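Local coordinates for geranyltranstransferase (Enterococcus faecalis, PDB 3P8L), which probably condenses isopentenyl diphosphate with geranyl diphosphate, using magnesium as cofactor, to form (2E,6E)-farnesyl diphosphate and release diphosphate, at residues 275-280 with 291-296; 181-186 with 214-219. All blocks are in the same frame, centred on the assembly; numbering follows the deposited sequence.

Interaction 1 of 2, residues 275-280 with 291-296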
ATOM      1  N   ALA A 275      -4.880 -29.094 -18.314  1.00 57.19           N
ATOM      2  CA  ALA A 275      -6.092 -28.967 -19.118  1.00 57.71           C
ATOM      3  C   ALA A 275      -6.336 -27.509 -19.474  1.00 60.48           C
ATOM      4  O   ALA A 275      -6.721 -27.209 -20.610  1.00 60.95           O
ATOM      5  CB  ALA A 275      -7.297 -29.566 -18.400  1.00 57.44           C
ATOM      6  N   VAL A 276      -6.070 -26.605 -18.524  1.00 56.62           N
ATOM      7  CA  VAL A 276      -6.179 -25.164 -18.792  1.00 54.07           C
ATOM      8  C   VAL A 276      -5.156 -24.663 -19.839  1.00 52.54           C
ATOM      9  O   VAL A 276      -5.512 -23.889 -20.734  1.00 53.46           O
ATOM     10  CB  VAL A 276      -6.149 -24.315 -17.481  1.00 54.66           C
ATOM     11  CG1 VAL A 276      -5.986 -22.850 -17.789  1.00 48.55           C
ATOM     12  CG2 VAL A 276      -7.437 -24.511 -16.703  1.00 52.58           C
ATOM     13  N   LEU A 277      -3.907 -25.117 -19.738  1.00 51.45           N
ATOM     14  CA  LEU A 277      -2.866 -24.738 -20.706  1.00 53.47           C
ATOM     15  C   LEU A 277      -3.163 -25.275 -22.112  1.00 54.50           C
ATOM     16  O   LEU A 277      -2.901 -24.592 -23.115  1.00 50.39           O
ATOM     17  CB  LEU A 277      -1.482 -25.219 -20.248  1.00 54.94           C
ATOM     18  CG  LEU A 277      -0.857 -24.604 -18.986  1.00 63.85           C
ATOM     19  CD1 LEU A 277       0.456 -25.295 -18.690  1.00 51.92           C
ATOM     20  CD2 LEU A 277      -0.654 -23.089 -19.113  1.00 52.71           C
ATOM     21  N   GLU A 278      -3.696 -26.495 -22.169  1.00 57.53           N
ATOM     22  CA  GLU A 278      -4.228 -27.067 -23.408  1.00 61.58           C
ATOM     23  C   GLU A 278      -5.244 -26.120 -24.058  1.00 62.23           C
ATOM     24  O   GLU A 278      -5.100 -25.784 -25.238  1.00 60.43           O
ATOM     25  CB  GLU A 278      -4.843 -28.447 -23.140  1.00 67.68           C
ATOM     26  CG  GLU A 278      -5.411 -29.143 -24.375  1.00 84.31           C
ATOM     27  CD  GLU A 278      -4.441 -29.145 -25.547  1.00 95.30           C
ATOM     28  OE1 GLU A 278      -4.741 -28.484 -26.566  1.00 96.29           O
ATOM     29  OE2 GLU A 278      -3.372 -29.788 -25.438  1.00100.97           O
ATOM     30  N   LYS A 279      -6.228 -25.657 -23.277  1.00 61.00           N
ATOM     31  CA  LYS A 279      -7.228 -24.698 -23.766  1.00 61.85           C
ATOM     32  C   LYS A 279      -6.620 -23.389 -24.261  1.00 60.45           C
ATOM     33  O   LYS A 279      -7.101 -22.823 -25.244  1.00 61.66           O
ATOM     34  CB  LYS A 279      -8.321 -24.409 -22.725  1.00 63.16           C
ATOM     35  CG  LYS A 279      -9.243 -25.579 -22.413  1.00 72.68           C
ATOM     36  CD  LYS A 279     -10.454 -25.127 -21.598  1.00 78.31           C
ATOM     37  CE  LYS A 279     -10.726 -26.078 -20.438  1.00 84.84           C
ATOM     38  NZ  LYS A 279     -11.133 -27.444 -20.883  1.00 88.54           N
ATOM     39  N   ILE A 280      -5.565 -22.913 -23.592  1.00 59.59           N
ATOM     40  CA  ILE A 280      -4.849 -21.700 -24.034  1.00 58.08           C
ATOM     41  C   ILE A 280      -4.097 -21.933 -25.350  1.00 59.45           C
ATOM     42  O   ILE A 280      -4.101 -21.072 -26.244  1.00 62.63           O
ATOM     43  CB  ILE A 280      -3.858 -21.149 -22.941  1.00 56.95           C
ATOM     44  CG1 ILE A 280      -4.618 -20.721 -21.681  1.00 60.19           C
ATOM     45  CG2 ILE A 280      -3.059 -19.970 -23.472  1.00 47.19           C
ATOM     46  CD1 ILE A 280      -3.729 -20.478 -20.443  1.00 51.26           C
ATOM     47  N   HIS A 291       6.921 -23.345 -20.837  1.00 44.59           N
ATOM     48  CA  HIS A 291       7.233 -22.386 -19.781  1.00 47.43           C
ATOM     49  C   HIS A 291       6.294 -22.546 -18.583  1.00 47.48           C
ATOM     50  O   HIS A 291       6.748 -22.748 -17.459  1.00 44.00           O
ATOM     51  CB  HIS A 291       7.245 -20.954 -20.308  1.00 41.32           C
ATOM     52  CG  HIS A 291       8.499 -20.605 -21.035  1.00 49.37           C
ATOM     53  ND1 HIS A 291       9.712 -20.472 -20.394  1.00 54.80           N
ATOM     54  CD2 HIS A 291       8.738 -20.382 -22.350  1.00 43.01           C
ATOM     55  CE1 HIS A 291      10.644 -20.170 -21.281  1.00 56.05           C
ATOM     56  NE2 HIS A 291      10.077 -20.101 -22.473  1.00 46.75           N
ATOM     57  N   LEU A 292       4.995 -22.517 -18.844  1.00 44.63           N
ATOM     58  CA  LEU A 292       4.028 -22.703 -17.780  1.00 48.29           C
ATOM     59  C   LEU A 292       3.833 -24.165 -17.364  1.00 49.74           C
ATOM     60  O   LEU A 292       3.671 -24.434 -16.171  1.00 45.37           O
ATOM     61  CB  LEU A 292       2.708 -22.013 -18.127  1.00 48.53           C
ATOM     62  CG  LEU A 292       2.747 -20.479 -18.138  1.00 48.24           C
ATOM     63  CD1 LEU A 292       1.410 -19.905 -18.595  1.00 48.23           C
ATOM     64  CD2 LEU A 292       3.104 -19.942 -16.768  1.00 40.11           C
ATOM     65  N   ALA A 293       3.890 -25.101 -18.323  1.00 45.64           N
ATOM     66  CA  ALA A 293       3.819 -26.546 -18.012  1.00 46.19           C
ATOM     67  C   ALA A 293       4.937 -27.052 -17.103  1.00 47.72           C
ATOM     68  O   ALA A 293       4.682 -27.891 -16.233  1.00 46.62           O
ATOM     69  CB  ALA A 293       3.748 -27.396 -19.287  1.00 48.63           C
ATOM     70  N   ASN A 294       6.160 -26.554 -17.305  1.00 44.04           N
ATOM     71  CA  ASN A 294       7.311 -26.931 -16.475  0.50 49.99           C
ATOM     72  C   ASN A 294       7.136 -26.508 -15.011  1.00 49.35           C
ATOM     73  O   ASN A 294       7.545 -27.214 -14.096  1.00 49.57           O
ATOM     74  CB  ASN A 294       8.612 -26.344 -17.046  0.50 48.03           C
ATOM     75  CG  ASN A 294       9.787 -26.495 -16.103  0.50 51.66           C
ATOM     76  OD1 ASN A 294      10.299 -27.594 -15.905  0.50 55.37           O
ATOM     77  ND2 ASN A 294      10.216 -25.387 -15.510  0.50 60.27           N
ATOM     78  N   LEU A 295       6.538 -25.337 -14.800  1.00 48.78           N
ATOM     79  CA  LEU A 295       6.261 -24.877 -13.426  1.00 53.88           C
ATOM     80  C   LEU A 295       5.280 -25.807 -12.711  1.00 53.23           C
ATOM     81  O   LEU A 295       5.434 -26.090 -11.527  1.00 53.26           O
ATOM     82  CB  LEU A 295       5.764 -23.426 -13.409  1.00 56.92           C
ATOM     83  CG  LEU A 295       6.807 -22.356 -13.778  1.00 60.00           C
ATOM     84  CD1 LEU A 295       6.148 -21.014 -13.871  1.00 62.89           C
ATOM     85  CD2 LEU A 295       7.977 -22.299 -12.803  1.00 62.54           C
ATOM     86  N   LEU A 296       4.294 -26.300 -13.459  1.00 56.71           N
ATOM     87  CA  LEU A 296       3.392 -27.354 -12.991  1.00 60.46           C
ATOM     88  C   LEU A 296       4.118 -28.680 -12.716  1.00 61.84           C
ATOM     89  O   LEU A 296       3.907 -29.288 -11.665  1.00 64.56           O
ATOM     90  CB  LEU A 296       2.295 -27.570 -14.026  1.00 63.10           C
ATOM     91  CG  LEU A 296       0.848 -27.428 -13.603  1.00 65.03           C
ATOM     92  CD1 LEU A 296       0.643 -26.229 -12.692  1.00 64.22           C
ATOM     93  CD2 LEU A 296       0.069 -27.280 -14.879  1.00 62.05           C
TER
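Leu-277 and Leu-292 take up nearly the same shape: in each, CG stands opposite the carbonyl carbon and next to the backbone N (chi1 -67° and -69°). Both CA-CB bonds point at the facing helix, and the two side chains cross at about a right angle. The two methyls of Leu-277 do different work. CD2 lies on the stem of Leu-292, 3.7 Å from its CB, and also meets that residue's CD1 at 3.8 Å. CD1 touches the same CB but goes deeper, toward the backbone, and stops 3.5 Å from Ala-293 N. The small side chain of Ala-293 is consistent with this approach, its CB being 4.0 Å from Leu-277 CD1. One turn beyond Leu-292, Leu-296 borders the same methyl from further along the helix, with 4.3 Å between its CD2 and Leu-277 CD1. Leu-277 thus packs against three residues of the other segment, and the contact is entirely apolar, without a hydrogen bond across it. The short axes are almost exactly antiparallel (178°) and 10.5 Å apart, so side chains rather than backbones fill most of the gap; the nearest CA atoms, those of Leu-277 and Ala-293, are 7.4 Å apart. This is the geometry of an antiparallel helical hairpin, made here by helices 259-283 and 289-298 and their short connection. Helix 205-230 backs the hairpin with Phe-214, which touches both Leu-277 and Leu-296. Ile-280 continues the apolar layer onto Leu-210 and Leu-211 of that helix, while Leu-292 packs on Thr-61 of helix 53-64.

Interaction 2 of 2, residues 181-186 with 214-219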
ATOM      1  N   VAL A 181      -9.648 -19.493   2.694  1.00 55.58           N
ATOM      2  CA  VAL A 181      -8.521 -18.834   3.353  1.00 57.46           C
ATOM      3  C   VAL A 181      -7.278 -18.856   2.452  1.00 55.42           C
ATOM      4  O   VAL A 181      -6.686 -17.802   2.203  1.00 53.17           O
ATOM      5  CB  VAL A 181      -8.233 -19.422   4.761  1.00 53.33           C
ATOM      6  CG1 VAL A 181      -6.840 -19.016   5.269  1.00 62.32           C
ATOM      7  CG2 VAL A 181      -9.293 -18.956   5.745  1.00 52.25           C
ATOM      8  N   HIS A 182      -6.919 -20.038   1.938  1.00 49.78           N
ATOM      9  CA  HIS A 182      -5.741 -20.184   1.070  1.00 52.71           C
ATOM     10  C   HIS A 182      -5.883 -19.365  -0.201  1.00 48.24           C
ATOM     11  O   HIS A 182      -4.919 -18.757  -0.653  1.00 46.85           O
ATOM     12  CB  HIS A 182      -5.459 -21.651   0.716  1.00 48.59           C
ATOM     13  CG  HIS A 182      -4.874 -22.450   1.844  1.00 69.02           C
ATOM     14  ND1 HIS A 182      -4.366 -21.871   2.989  1.00 79.29           N
ATOM     15  CD2 HIS A 182      -4.688 -23.786   1.986  1.00 79.17           C
ATOM     16  CE1 HIS A 182      -3.907 -22.815   3.793  1.00 86.82           C
ATOM     17  NE2 HIS A 182      -4.089 -23.986   3.207  1.00 88.66           N
ATOM     18  N   GLU A 183      -7.095 -19.342  -0.748  1.00 45.15           N
ATOM     19  CA  GLU A 183      -7.419 -18.591  -1.954  1.00 49.38           C
ATOM     20  C   GLU A 183      -7.180 -17.090  -1.811  1.00 48.23           C
ATOM     21  O   GLU A 183      -6.780 -16.421  -2.768  1.00 45.55           O
ATOM     22  CB  GLU A 183      -8.885 -18.810  -2.288  1.00 53.13           C
ATOM     23  CG  GLU A 183      -9.261 -18.662  -3.732  1.00 64.68           C
ATOM     24  CD  GLU A 183     -10.567 -19.385  -4.017  1.00 86.77           C
ATOM     25  OE1 GLU A 183     -10.598 -20.634  -3.897  1.00 84.96           O
ATOM     26  OE2 GLU A 183     -11.567 -18.706  -4.338  1.00 94.58           O
ATOM     27  N   LYS A 184      -7.469 -16.547  -0.633  1.00 47.13           N
ATOM     28  CA  LYS A 184      -7.256 -15.111  -0.422  1.00 49.97           C
ATOM     29  C   LYS A 184      -5.822 -14.824   0.019  1.00 46.35           C
ATOM     30  O   LYS A 184      -5.187 -13.922  -0.512  1.00 49.85           O
ATOM     31  CB  LYS A 184      -8.281 -14.516   0.551  1.00 51.50           C
ATOM     32  CG  LYS A 184      -9.698 -14.411  -0.029  1.00 59.56           C
ATOM     33  CD  LYS A 184     -10.677 -13.756   0.948  1.00 73.05           C
ATOM     34  CE  LYS A 184     -11.121 -14.704   2.068  1.00 81.19           C
ATOM     35  NZ  LYS A 184     -12.094 -15.731   1.593  1.00 83.82           N
ATOM     36  N   LYS A 185      -5.305 -15.628   0.941  1.00 45.11           N
ATOM     37  CA  LYS A 185      -3.982 -15.398   1.536  1.00 46.46           C
ATOM     38  C   LYS A 185      -2.813 -15.686   0.570  1.00 45.52           C
ATOM     39  O   LYS A 185      -1.802 -14.983   0.585  1.00 44.13           O
ATOM     40  CB  LYS A 185      -3.843 -16.249   2.796  1.00 43.43           C
ATOM     41  CG  LYS A 185      -2.614 -15.997   3.659  1.00 49.09           C
ATOM     42  CD  LYS A 185      -2.338 -17.218   4.530  1.00 58.23           C
ATOM     43  CE  LYS A 185      -1.520 -16.894   5.776  1.00 61.34           C
ATOM     44  NZ  LYS A 185      -0.073 -16.708   5.486  1.00 65.16           N
ATOM     45  N   THR A 186      -2.960 -16.727  -0.247  1.00 38.97           N
ATOM     46  CA  THR A 186      -1.909 -17.197  -1.148  1.00 42.49           C
ATOM     47  C   THR A 186      -2.346 -17.099  -2.615  1.00 42.55           C
ATOM     48  O   THR A 186      -1.598 -16.616  -3.458  1.00 42.42           O
ATOM     49  CB  THR A 186      -1.518 -18.660  -0.816  1.00 42.37           C
ATOM     50  OG1 THR A 186      -1.105 -18.749   0.553  1.00 52.99           O
ATOM     51  CG2 THR A 186      -0.397 -19.185  -1.727  1.00 47.62           C
ATOM     52  N   PHE A 214      -5.538 -21.171 -14.387  1.00 37.80           N
ATOM     53  CA  PHE A 214      -4.220 -21.784 -14.212  1.00 42.93           C
ATOM     54  C   PHE A 214      -3.596 -21.403 -12.863  1.00 39.63           C
ATOM     55  O   PHE A 214      -3.107 -22.272 -12.142  1.00 45.54           O
ATOM     56  CB  PHE A 214      -3.264 -21.383 -15.339  1.00 44.55           C
ATOM     57  CG  PHE A 214      -1.875 -21.922 -15.159  1.00 47.10           C
ATOM     58  CD1 PHE A 214      -1.561 -23.212 -15.569  1.00 48.83           C
ATOM     59  CD2 PHE A 214      -0.880 -21.146 -14.563  1.00 41.32           C
ATOM     60  CE1 PHE A 214      -0.266 -23.719 -15.401  1.00 52.92           C
ATOM     61  CE2 PHE A 214       0.404 -21.642 -14.382  1.00 41.90           C
ATOM     62  CZ  PHE A 214       0.719 -22.936 -14.815  1.00 47.09           C
ATOM     63  N   ALA A 215      -3.610 -20.107 -12.546  1.00 43.98           N
ATOM     64  CA  ALA A 215      -3.048 -19.599 -11.277  1.00 39.81           C
ATOM     65  C   ALA A 215      -3.723 -20.215 -10.073  1.00 40.91           C
ATOM     66  O   ALA A 215      -3.049 -20.641  -9.127  1.00 41.00           O
ATOM     67  CB  ALA A 215      -3.174 -18.092 -11.216  1.00 34.87           C
ATOM     68  N   HIS A 216      -5.054 -20.281 -10.124  1.00 47.18           N
ATOM     69  CA  HIS A 216      -5.830 -20.958  -9.086  1.00 50.23           C
ATOM     70  C   HIS A 216      -5.360 -22.396  -8.862  1.00 47.97           C
ATOM     71  O   HIS A 216      -5.135 -22.796  -7.727  1.00 50.11           O
ATOM     72  CB  HIS A 216      -7.336 -20.926  -9.389  1.00 53.09           C
ATOM     73  CG  HIS A 216      -8.142 -21.821  -8.499  1.00 64.10           C
ATOM     74  ND1 HIS A 216      -8.543 -21.446  -7.235  1.00 71.89           N
ATOM     75  CD2 HIS A 216      -8.614 -23.078  -8.686  1.00 71.83           C
ATOM     76  CE1 HIS A 216      -9.230 -22.432  -6.683  1.00 76.99           C
ATOM     77  NE2 HIS A 216      -9.286 -23.434  -7.542  1.00 76.30           N
ATOM     78  N   HIS A 217      -5.183 -23.159  -9.940  1.00 46.96           N
ATOM     79  CA  HIS A 217      -4.731 -24.538  -9.799  1.00 44.23           C
ATOM     80  C   HIS A 217      -3.271 -24.583  -9.357  1.00 49.49           C
ATOM     81  O   HIS A 217      -2.929 -25.336  -8.435  1.00 45.84           O
ATOM     82  CB  HIS A 217      -4.976 -25.359 -11.082  1.00 45.76           C
ATOM     83  CG  HIS A 217      -6.422 -25.424 -11.483  1.00 48.01           C
ATOM     84  ND1 HIS A 217      -7.396 -25.950 -10.661  1.00 49.91           N
ATOM     85  CD2 HIS A 217      -7.060 -25.019 -12.608  1.00 51.87           C
ATOM     86  CE1 HIS A 217      -8.571 -25.853 -11.256  1.00 57.19           C
ATOM     87  NE2 HIS A 217      -8.395 -25.292 -12.438  1.00 56.32           N
ATOM     88  N   TYR A 218      -2.426 -23.755  -9.976  1.00 43.62           N
ATOM     89  CA  TYR A 218      -1.022 -23.643  -9.539  1.00 44.22           C
ATOM     90  C   TYR A 218      -0.912 -23.341  -8.049  1.00 34.11           C
ATOM     91  O   TYR A 218      -0.192 -24.030  -7.331  1.00 40.71           O
ATOM     92  CB  TYR A 218      -0.238 -22.576 -10.333  1.00 42.06           C
ATOM     93  CG  TYR A 218       1.225 -22.579  -9.934  1.00 45.84           C
ATOM     94  CD1 TYR A 218       2.114 -23.483 -10.512  1.00 47.34           C
ATOM     95  CD2 TYR A 218       1.713 -21.716  -8.942  1.00 45.69           C
ATOM     96  CE1 TYR A 218       3.460 -23.517 -10.135  1.00 49.95           C
ATOM     97  CE2 TYR A 218       3.048 -21.756  -8.550  1.00 51.55           C
ATOM     98  CZ  TYR A 218       3.914 -22.653  -9.158  1.00 51.97           C
ATOM     99  OH  TYR A 218       5.232 -22.708  -8.778  1.00 54.25           O
ATOM    100  N   GLY A 219      -1.646 -22.314  -7.611  1.00 40.50           N
ATOM    101  CA  GLY A 219      -1.574 -21.785  -6.240  1.00 45.73           C
ATOM    102  C   GLY A 219      -2.040 -22.767  -5.188  1.00 50.63           C
ATOM    103  O   GLY A 219      -1.479 -22.831  -4.091  1.00 52.64           O
TER
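Glu-183 reaches His-216 with the tip of an extended chain: CG is opposite the backbone N (chi1 -154°), and the side chain beyond it runs out to the imidazole. OE1 arrives at the ring edge, close to the ring plane, 3.6 Å from His-216 CE1 and 4.0 Å from its ND1. Carboxylate and imidazole planes stand 83° apart, and no hydrogen bond forms; any attraction would be a longer-range electrostatic one, stronger if the histidine were protonated. The ring also packs on Glu-191, farther along helix 175-200. Lys-185 sends its NZ toward Asp-91, a long and weak ion pair with a residue of the first aspartate-rich motif of this mainly helical isoprenoid synthase fold. The Lys-Thr pair 185-186 matches the one that, in related prenyl synthases, lies by the diphosphate site where the helix is distorted. In keeping with this, a wider pi-type turn spans 183-186. The OG1 of Thr-186 accepts a hydrogen bond from Gln-223 NE2 on the facing helix, a few residues before the second aspartate-rich motif. Its methyl CG2 rests loosely near Gly-219 O, at 4.5 Å. Gly-219 has no side chain, and the backbones are closer here: 6.9 Å between the CA atoms of Thr-186 and Gly-219, against 7.7 Å between those of Glu-183 and His-216.

The two contacts follow one another along the chain, interaction 2 being complete before interaction 1 begins, and their centres lie about 16 Å apart. Helix 205-230 joins them. One side of it meets helix 175-200 in interaction 2, while Phe-214 packs on both helices of the C-terminal hairpin and Tyr-218 on helix 289-298. The two contacts touch directly here: Phe-214 CZ is 3.6 Å from Leu-292 O, and Tyr-218 CE1 is 3.5 Å from Leu-295 O. Interaction 2 lies nearer the chain centre, about 10 Å from it, and includes the Lys-Thr pair that, as in relatives, probably borders the diphosphate site; interaction 1 lies further out, at about 17 Å.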